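Local coordinates for protein leucine aminopeptidase (Legionella pneumophila, PDB 5GNE) that probably cleaves amino-terminal residues from peptides as an aminopeptidase of the M28 family, using a pair of zinc ions, at residues G183-I188 / P229-A234; G189-T194 / A237-L242; A268-N273 / L350-L355. All coordinates share one frame; numbering follows the deposited sequence.

Contact 1. Residues G183-I188 / P229-A234. With SO4 (sulfate ion), chain E.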
loop_
_atom_site.group_PDB
_atom_site.type_symbol
_atom_site.label_atom_id
_atom_site.label_comp_id
_atom_site.label_asym_id
_atom_site.label_seq_id
_atom_site.Cartn_x
_atom_site.Cartn_y
_atom_site.Cartn_z
ATOM N N GLY A 183 9.711 -18.382 -10.798
ATOM C CA GLY A 183 9.955 -17.006 -11.178
ATOM C C GLY A 183 9.733 -15.924 -10.146
ATOM O O GLY A 183 9.346 -16.167 -8.996
ATOM N N GLU A 184 9.938 -14.694 -10.581
ATOM C CA GLU A 184 9.798 -13.584 -9.673
ATOM C C GLU A 184 8.327 -13.277 -9.543
ATOM O O GLU A 184 7.556 -13.361 -10.495
ATOM C CB GLU A 184 10.551 -12.358 -10.172
ATOM C CG GLU A 184 12.040 -12.549 -10.397
ATOM C CD GLU A 184 12.666 -11.341 -11.056
ATOM O OE1 GLU A 184 13.357 -10.575 -10.351
ATOM O OE2 GLU A 184 12.466 -11.153 -12.278
ATOM N N ALA A 185 7.937 -12.959 -8.328
ATOM C CA ALA A 185 6.544 -12.799 -8.009
ATOM C C ALA A 185 6.022 -11.408 -8.400
ATOM O O ALA A 185 6.785 -10.472 -8.675
ATOM C CB ALA A 185 6.321 -13.062 -6.531
ATOM N N ILE A 186 4.703 -11.291 -8.407
ATOM C CA ILE A 186 4.057 -10.015 -8.550
ATOM C C ILE A 186 3.412 -9.742 -7.220
ATOM O O ILE A 186 2.902 -10.651 -6.601
ATOM C CB ILE A 186 3.049 -10.012 -9.686
ATOM C CG1 ILE A 186 3.792 -10.225 -10.996
ATOM C CG2 ILE A 186 2.328 -8.679 -9.780
ATOM C CD1 ILE A 186 2.861 -10.657 -12.071
ATOM N N VAL A 187 3.519 -8.505 -6.746
ATOM C CA VAL A 187 2.928 -8.119 -5.479
ATOM C C VAL A 187 1.884 -7.011 -5.670
ATOM O O VAL A 187 2.145 -5.976 -6.318
ATOM C CB VAL A 187 4.001 -7.657 -4.473
ATOM C CG1 VAL A 187 3.355 -7.137 -3.207
ATOM C CG2 VAL A 187 4.959 -8.791 -4.153
ATOM N N ILE A 188 0.719 -7.238 -5.089
ATOM C CA ILE A 188 -0.326 -6.245 -4.948
ATOM C C ILE A 188 -0.507 -5.954 -3.459
ATOM O O ILE A 188 -0.634 -6.891 -2.647
ATOM C CB ILE A 188 -1.702 -6.743 -5.492
ATOM C CG1 ILE A 188 -1.541 -7.542 -6.785
ATOM C CG2 ILE A 188 -2.670 -5.574 -5.632
ATOM C CD1 ILE A 188 -0.974 -6.720 -7.918
ATOM N N PRO A 229 3.934 -16.580 -9.090
ATOM C CA PRO A 229 3.126 -16.305 -7.898
ATOM C C PRO A 229 2.620 -14.857 -7.892
ATOM O O PRO A 229 3.371 -13.946 -8.251
ATOM C CB PRO A 229 4.095 -16.523 -6.744
ATOM C CG PRO A 229 5.284 -17.233 -7.355
ATOM C CD PRO A 229 5.351 -16.786 -8.764
ATOM N N ILE A 230 1.385 -14.666 -7.439
ATOM C CA ILE A 230 0.822 -13.352 -7.237
ATOM C C ILE A 230 0.546 -13.187 -5.765
ATOM O O ILE A 230 -0.168 -13.979 -5.179
ATOM C CB ILE A 230 -0.505 -13.167 -7.997
ATOM C CG1 ILE A 230 -0.354 -13.647 -9.431
ATOM C CG2 ILE A 230 -0.955 -11.703 -7.931
ATOM C CD1 ILE A 230 0.803 -13.017 -10.190
ATOM N N TYR A 231 1.081 -12.136 -5.172
ATOM C CA TYR A 231 0.803 -11.851 -3.775
ATOM C C TYR A 231 -0.262 -10.788 -3.613
ATOM O O TYR A 231 -0.307 -9.774 -4.345
ATOM C CB TYR A 231 2.074 -11.396 -3.036
ATOM C CG TYR A 231 3.066 -12.493 -2.763
ATOM C CD1 TYR A 231 3.980 -12.893 -3.733
ATOM C CD2 TYR A 231 3.108 -13.113 -1.515
ATOM C CE1 TYR A 231 4.902 -13.915 -3.473
ATOM C CE2 TYR A 231 4.023 -14.125 -1.248
ATOM C CZ TYR A 231 4.913 -14.520 -2.236
ATOM O OH TYR A 231 5.820 -15.516 -1.981
ATOM N N PHE A 232 -1.121 -10.998 -2.636
ATOM C CA PHE A 232 -2.029 -9.941 -2.258
ATOM C C PHE A 232 -1.780 -9.652 -0.794
ATOM O O PHE A 232 -1.787 -10.565 0.026
ATOM C CB PHE A 232 -3.475 -10.324 -2.517
ATOM C CG PHE A 232 -3.766 -10.628 -3.962
ATOM C CD1 PHE A 232 -3.567 -11.911 -4.465
ATOM C CD2 PHE A 232 -4.247 -9.645 -4.813
ATOM C CE1 PHE A 232 -3.832 -12.198 -5.795
ATOM C CE2 PHE A 232 -4.510 -9.922 -6.133
ATOM C CZ PHE A 232 -4.308 -11.199 -6.628
ATOM N N ILE A 233 -1.514 -8.388 -0.482
ATOM C CA ILE A 233 -1.108 -7.989 0.845
ATOM C C ILE A 233 -1.961 -6.893 1.474
ATOM O O ILE A 233 -2.311 -5.898 0.846
ATOM C CB ILE A 233 0.372 -7.531 0.854
ATOM C CG1 ILE A 233 1.262 -8.622 0.233
ATOM C CG2 ILE A 233 0.828 -7.298 2.258
ATOM C CD1 ILE A 233 2.705 -8.288 0.154
ATOM N N ALA A 234 -2.313 -7.112 2.730
ATOM C CA ALA A 234 -2.916 -6.096 3.594
ATOM C C ALA A 234 -1.920 -5.591 4.658
ATOM O O ALA A 234 -1.631 -6.299 5.643
ATOM C CB ALA A 234 -4.165 -6.661 4.257
HETATM S S SO4 E . 11.674 -14.545 -14.310
HETATM O O1 SO4 E . 11.128 -15.645 -15.108
HETATM O O2 SO4 E . 11.372 -13.253 -14.933
HETATM O O3 SO4 E . 11.112 -14.592 -12.966
HETATM O O4 SO4 E . 13.122 -14.716 -14.210
#

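Contact 2. Residues G189-T194 / A237-L242. With ZN (zinc ion), chain D; ZN (zinc ion), chain C.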
loop_
_atom_site.group_PDB
_atom_site.type_symbol
_atom_site.label_atom_id
_atom_site.label_comp_id
_atom_site.label_asym_id
_atom_site.label_seq_id
_atom_site.Cartn_x
_atom_site.Cartn_y
_atom_site.Cartn_z
ATOM N N GLY A 189 -0.581 -4.694 -3.079
ATOM C CA GLY A 189 -0.722 -4.368 -1.674
ATOM C C GLY A 189 -1.626 -3.179 -1.443
ATOM O O GLY A 189 -1.797 -2.330 -2.319
ATOM N N ALA A 190 -2.205 -3.123 -0.250
ATOM C CA ALA A 190 -3.003 -1.985 0.194
ATOM C C ALA A 190 -2.914 -1.988 1.703
ATOM O O ALA A 190 -2.619 -3.018 2.284
ATOM C CB ALA A 190 -4.456 -2.123 -0.282
ATOM N N HIS A 191 -3.137 -0.871 2.361
ATOM C CA HIS A 191 -3.079 -0.900 3.813
ATOM C C HIS A 191 -4.467 -0.947 4.438
ATOM O O HIS A 191 -5.400 -0.324 3.937
ATOM C CB HIS A 191 -2.262 0.273 4.356
ATOM C CG HIS A 191 -2.934 1.613 4.313
ATOM N ND1 HIS A 191 -3.704 2.080 5.357
ATOM C CD2 HIS A 191 -2.850 2.628 3.425
ATOM C CE1 HIS A 191 -4.121 3.309 5.087
ATOM N NE2 HIS A 191 -3.616 3.669 3.925
ATOM N N ILE A 192 -4.589 -1.762 5.487
ATOM C CA ILE A 192 -5.865 -2.091 6.124
ATOM C C ILE A 192 -6.242 -1.107 7.224
ATOM O O ILE A 192 -7.394 -1.033 7.637
ATOM C CB ILE A 192 -5.813 -3.502 6.748
ATOM C CG1 ILE A 192 -7.212 -4.039 7.075
ATOM C CG2 ILE A 192 -4.989 -3.485 8.019
ATOM C CD1 ILE A 192 -7.968 -4.565 5.904
ATOM N N ASP A 193 -5.264 -0.354 7.700
ATOM C CA ASP A 193 -5.428 0.372 8.945
ATOM C C ASP A 193 -5.951 1.773 8.724
ATOM O O ASP A 193 -6.082 2.240 7.585
ATOM C CB ASP A 193 -4.104 0.427 9.700
ATOM C CG ASP A 193 -3.149 1.378 9.072
ATOM O OD1 ASP A 193 -2.996 1.226 7.845
ATOM O OD2 ASP A 193 -2.583 2.272 9.759
ATOM N N THR A 194 -6.311 2.411 9.830
ATOM C CA THR A 194 -6.687 3.813 9.836
ATOM C C THR A 194 -6.190 4.483 11.116
ATOM O O THR A 194 -5.644 3.810 11.978
ATOM C CB THR A 194 -8.201 3.950 9.727
ATOM O OG1 THR A 194 -8.538 5.323 9.478
ATOM C CG2 THR A 194 -8.815 3.513 11.022
ATOM N N ALA A 237 -0.758 -0.878 10.031
ATOM C CA ALA A 237 -0.058 0.284 10.559
ATOM C C ALA A 237 0.584 1.222 9.537
ATOM O O ALA A 237 1.621 1.862 9.823
ATOM C CB ALA A 237 1.032 -0.214 11.531
ATOM N N GLU A 238 -0.019 1.345 8.362
ATOM C CA GLU A 238 0.519 2.297 7.390
ATOM C C GLU A 238 0.449 3.720 7.945
ATOM O O GLU A 238 1.279 4.565 7.628
ATOM C CB GLU A 238 -0.216 2.190 6.063
ATOM C CG GLU A 238 0.323 3.085 4.955
ATOM C CD GLU A 238 -0.330 4.466 4.936
ATOM O OE1 GLU A 238 -1.288 4.695 5.718
ATOM O OE2 GLU A 238 0.110 5.322 4.137
ATOM N N GLU A 239 -0.534 3.957 8.804
ATOM C CA GLU A 239 -0.749 5.272 9.394
ATOM C C GLU A 239 0.218 5.522 10.541
ATOM O O GLU A 239 0.154 6.551 11.195
ATOM C CB GLU A 239 -2.222 5.429 9.837
ATOM C CG GLU A 239 -3.257 5.395 8.649
ATOM C CD GLU A 239 -3.149 6.618 7.749
ATOM O OE1 GLU A 239 -2.247 7.440 8.027
ATOM O OE2 GLU A 239 -3.957 6.779 6.788
ATOM N N ARG A 240 1.144 4.593 10.749
ATOM C CA ARG A 240 2.200 4.733 11.770
ATOM C C ARG A 240 3.582 4.716 11.120
ATOM O O ARG A 240 4.408 3.852 11.409
ATOM C CB ARG A 240 2.093 3.597 12.818
ATOM C CG ARG A 240 0.641 3.319 13.255
ATOM C CD ARG A 240 0.069 4.467 14.111
ATOM N NE ARG A 240 -1.310 4.181 14.463
ATOM C CZ ARG A 240 -2.000 4.740 15.457
ATOM N NH1 ARG A 240 -1.438 5.622 16.273
ATOM N NH2 ARG A 240 -3.261 4.370 15.651
ATOM N N GLY A 241 3.830 5.658 10.223
ATOM C CA GLY A 241 5.104 5.730 9.532
ATOM C C GLY A 241 5.444 4.522 8.678
ATOM O O GLY A 241 6.603 4.098 8.605
ATOM N N LEU A 242 4.420 3.941 8.067
ATOM C CA LEU A 242 4.595 2.844 7.107
ATOM C C LEU A 242 5.230 1.604 7.719
ATOM O O LEU A 242 5.829 0.795 7.012
ATOM C CB LEU A 242 5.439 3.294 5.902
ATOM C CG LEU A 242 5.145 4.681 5.318
ATOM C CD1 LEU A 242 5.995 4.929 4.069
ATOM C CD2 LEU A 242 3.680 4.863 5.045
HETATM ZN ZN ZN D . -3.466 5.575 2.664
HETATM ZN ZN ZN C . -3.072 7.845 4.894
HETATM O O HOH W 1 -6.833 6.322 7.094
HETATM O O HOH W 2 -1.706 7.879 3.352
#

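Contact 3. Residues A268-N273 / L350-L355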
loop_
_atom_site.group_PDB
_atom_site.type_symbol
_atom_site.label_atom_id
_atom_site.label_comp_id
_atom_site.label_asym_id
_atom_site.label_seq_id
_atom_site.Cartn_x
_atom_site.Cartn_y
_atom_site.Cartn_z
ATOM N N ALA A 268 -8.224 4.359 -3.857
ATOM C CA ALA A 268 -8.643 4.007 -5.211
ATOM C C ALA A 268 -10.111 4.317 -5.515
ATOM O O ALA A 268 -10.673 3.741 -6.450
ATOM C CB ALA A 268 -8.375 2.552 -5.456
ATOM N N GLY A 269 -10.755 5.153 -4.703
ATOM C CA GLY A 269 -12.197 5.266 -4.800
ATOM C C GLY A 269 -12.887 6.613 -4.800
ATOM O O GLY A 269 -14.107 6.676 -4.923
ATOM N N TYR A 270 -12.129 7.690 -4.684
ATOM C CA TYR A 270 -12.732 9.005 -4.582
ATOM C C TYR A 270 -12.427 9.821 -5.804
ATOM O O TYR A 270 -11.272 9.944 -6.205
ATOM C CB TYR A 270 -12.248 9.740 -3.344
ATOM C CG TYR A 270 -12.669 11.200 -3.289
ATOM C CD1 TYR A 270 -13.939 11.563 -2.884
ATOM C CD2 TYR A 270 -11.782 12.215 -3.623
ATOM C CE1 TYR A 270 -14.326 12.895 -2.810
ATOM C CE2 TYR A 270 -12.160 13.549 -3.560
ATOM C CZ TYR A 270 -13.431 13.879 -3.153
ATOM O OH TYR A 270 -13.799 15.198 -3.090
ATOM N N ARG A 271 -13.474 10.373 -6.405
ATOM C CA ARG A 271 -13.276 11.299 -7.495
ATOM C C ARG A 271 -13.543 12.710 -7.029
ATOM O O ARG A 271 -14.514 12.956 -6.331
ATOM C CB ARG A 271 -14.161 10.963 -8.689
ATOM C CG ARG A 271 -13.790 9.666 -9.347
ATOM C CD ARG A 271 -14.390 9.630 -10.721
ATOM N NE ARG A 271 -14.222 8.344 -11.385
ATOM C CZ ARG A 271 -15.052 7.893 -12.312
ATOM N NH1 ARG A 271 -16.082 8.641 -12.684
ATOM N NH2 ARG A 271 -14.847 6.718 -12.884
ATOM N N ALA A 272 -12.639 13.619 -7.370
ATOM C CA ALA A 272 -12.798 15.026 -7.027
ATOM C C ALA A 272 -14.011 15.583 -7.785
ATOM O O ALA A 272 -14.898 16.197 -7.190
ATOM C CB ALA A 272 -11.538 15.803 -7.358
ATOM N N ASN A 273 -14.022 15.380 -9.102
ATOM C CA ASN A 273 -15.209 15.601 -9.926
ATOM C C ASN A 273 -15.791 14.249 -10.320
ATOM O O ASN A 273 -15.178 13.511 -11.085
ATOM C CB ASN A 273 -14.868 16.426 -11.166
ATOM C CG ASN A 273 -13.875 17.537 -10.868
ATOM O OD1 ASN A 273 -14.195 18.504 -10.171
ATOM N ND2 ASN A 273 -12.666 17.408 -11.399
ATOM N N LEU A 350 -18.193 5.791 3.356
ATOM C CA LEU A 350 -18.663 4.962 2.261
ATOM C C LEU A 350 -19.283 5.801 1.126
ATOM O O LEU A 350 -19.058 5.534 -0.047
ATOM C CB LEU A 350 -19.688 3.954 2.795
ATOM C CG LEU A 350 -20.303 2.927 1.840
ATOM C CD1 LEU A 350 -19.220 1.988 1.349
ATOM C CD2 LEU A 350 -21.435 2.149 2.496
ATOM N N ASP A 351 -20.065 6.812 1.482
ATOM C CA ASP A 351 -20.845 7.570 0.499
ATOM C C ASP A 351 -20.014 8.491 -0.391
ATOM O O ASP A 351 -20.503 9.054 -1.378
ATOM C CB ASP A 351 -21.881 8.368 1.256
ATOM C CG ASP A 351 -22.588 7.516 2.256
ATOM O OD1 ASP A 351 -23.583 6.853 1.881
ATOM O OD2 ASP A 351 -22.066 7.442 3.399
ATOM N N ILE A 352 -18.751 8.613 -0.024
ATOM C CA ILE A 352 -17.762 9.378 -0.748
ATOM C C ILE A 352 -17.136 8.569 -1.905
ATOM O O ILE A 352 -16.661 9.135 -2.899
ATOM C CB ILE A 352 -16.694 9.813 0.273
ATOM C CG1 ILE A 352 -17.370 10.623 1.378
ATOM C CG2 ILE A 352 -15.560 10.567 -0.346
ATOM C CD1 ILE A 352 -18.158 11.754 0.860
ATOM N N LEU A 353 -17.209 7.242 -1.798
ATOM C CA LEU A 353 -16.630 6.334 -2.800
ATOM C C LEU A 353 -17.350 6.331 -4.135
ATOM O O LEU A 353 -18.572 6.300 -4.180
ATOM C CB LEU A 353 -16.592 4.901 -2.263
ATOM C CG LEU A 353 -15.737 4.806 -0.997
ATOM C CD1 LEU A 353 -15.704 3.411 -0.399
ATOM C CD2 LEU A 353 -14.356 5.368 -1.244
ATOM N N ASN A 354 -16.582 6.385 -5.219
ATOM C CA ASN A 354 -17.107 6.180 -6.569
ATOM C C ASN A 354 -16.852 4.743 -7.052
ATOM O O ASN A 354 -15.698 4.363 -7.297
ATOM C CB ASN A 354 -16.470 7.186 -7.534
ATOM C CG ASN A 354 -17.105 7.159 -8.920
ATOM O OD1 ASN A 354 -16.892 6.234 -9.701
ATOM N ND2 ASN A 354 -17.905 8.171 -9.220
ATOM N N LEU A 355 -17.916 3.960 -7.236
ATOM C CA LEU A 355 -17.771 2.557 -7.629
ATOM C C LEU A 355 -17.252 2.394 -9.046
ATOM O O LEU A 355 -16.512 1.444 -9.305
ATOM C CB LEU A 355 -19.070 1.774 -7.472
ATOM C CG LEU A 355 -18.962 0.249 -7.685
ATOM C CD1 LEU A 355 -17.873 -0.427 -6.873
ATOM C CD2 LEU A 355 -20.277 -0.432 -7.403
#

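Contact 1. Residues G183-I188 / P229-A234
The carbonyl oxygen Ile186 O takes one hydrogen bond from the neighbouring strand, from Tyr231 N at 2.8 Å and almost straight at 172°. A weaker CA-H...O contact reaches Ile186 O from Ile230 CA at 3.5 Å. This is parallel beta pairing inside a beta-alpha-beta crossover, in which strand 185-191 leads through helix 202-221 to strand 230-235. The ladder alternates as parallel strands do. Ile186 N donates to Pro229 O at 3.0 Å and Ile188 N to Tyr231 O, before Ile233 N closes the run on Ile188 O. Pro229 has no N-H to give, which does no harm where its carbonyl alone is used.

Branched and aromatic side chains fill both faces of the sheet. Ile186 and Ile230 lie side by side, CD1 against CD1 at 3.7 Å, on the face shared with Ile188 and Phe232; helix 355-373 closes over it with Phe368, Ile369 and Leu372. On the other face, Val187 CG1, anti to its own nitrogen (chi1 175°), meets Ile233 CD1 at 3.6 Å. The Tyr231 ring presents its edge to small Ala185, and Phe252 packs edge-to-face against it.

At the open end, Gly183 adopts a positive phi that suits glycine, and its lack of a CB admits a sulfate, probably from the crystallisation liquor, which Arg228 also binds: Glu184 N donates to its O3 at 2.7 Å.

Contact 2. Residues G189-T194 / A237-L242
Glu238 lies across one face of the His191 ring, and nearly its whole side chain is in touch with it. CB sits above the imidazole as a CH-pi contact, 3.6 Å from the ring centroid. CG, anti to the backbone nitrogen (chi1 -177°), continues over the CG–CD2 bond of His191. A bend at chi2 of -89° then lays the carboxylate nearly flat on the imidazole, the two planes only 17° apart. OE1 hovers 3.1 Å above the ring plane, toward the rim near NE2; no hydrogen is shared there, because the NE2 lone pair is spent on a zinc ion. OE2, at the far tip, accepts a hydrogen bond of 3.2 Å from a water that is itself bound to the second zinc ion at 2.1 Å.

This is the co-catalytic dizinc centre of the M28 peptidases, built at the C-terminal end of strand 185-191 and in the loop after strand 230-235. His191 NE2 binds its zinc at 2.3 Å, with Asp204 and Asp266 as further ligands; Glu239 OE2 binds the other, alongside Asp204 and His344.

Asp193 is a second-shell residue: it holds the His191 ring directly and Glu239 through its backbone. Asp193 OD1 accepts the hydrogen of His191 ND1 at 2.7 Å, fixing the rotation of the ring and leaving NE2 to the metal, although OD1 stands out of the ring plane and ND1 out of the carboxylate plane. Asp193 OD2 uses its syn lone pair to take Glu239 N at 2.8 Å, within the type I turn 237-240. A short carboxylate suits this double task. A further water links Thr194 OG1 to Glu239 OE2, donating to the glutamate at 2.9 Å.

Contact 3. Residues A268-N273 / L350-L355
Gly269 and Asn354 form the tight part of this meeting of two loops. Asn354 N donates to Gly269 O nearly straight, at 173°; the refined distance of 2.5 Å is shorter than such bonds normally are, so its exact value is doubtful. Leu353 CA makes a CA-H...O contact of 3.3 Å with Gly269 O, and Leu353 CD2 rests 3.9 Å from Gly269 O. Glycine suits this place because a CB on residue 269 would run into that methyl group. Leu353 turns its remaining bulk to the interior of the fold, against Ala202 and Met358, and Gly269 N is bound by Asp203 at the start of helix 202-221.

Toward solvent lie Tyr270 and Ile352, both partly exposed. Ile352 brings CG2 up to the Tyr270 ring, crossing it obliquely, but the modelled approach is too close for two carbons and its detail is doubtful. Ile352 belongs to the short 3-10 turn 350-352, which is closed by Leu353 N on Leu350 O and leads into helix 355-373.

The fit is looser where Arg271 and Asn354 stack, with no hydrogen bond between them. The extended arginine chain lays its guanidinium face to face with the amide, the planes 23° apart, with Asn354 OD1 3.6 Å above the centre of the cation. Asn354 CG stands anti to the backbone nitrogen (chi1 -172°), and OD1 accepts from His357 N as the N-cap of helix 355-373, a role asparagine fills readily. Arg271 NH1 is held by Ala274 O. The guanidinium lies flat against the amide oxygen without donating to it, so its positive charge would be expected to stabilise the partial negative charge of OD1, while the capping bond goes to His357 N.

Contacts 1 and 2 follow one another along strand 185-191, their centres about 18 Å apart, and meet where Ala190 N lies 3.0 Å from Ile233 O, a probable hydrogen bond that carries the ladder of contact 1 on to the metal site. Contact 2 holds that site, with its two zinc ions 3.2 Å apart; in contact 1, the side chain of Ile233 is still about 14 Å from a zinc ion. Contact 3 touches neither of the others: its nearest atoms lie about 8 Å from contact 2 and about 10 Å from contact 1. Even so, the side chain of Leu353 lies about 8 Å from that of Asp204, which bridges the two metals.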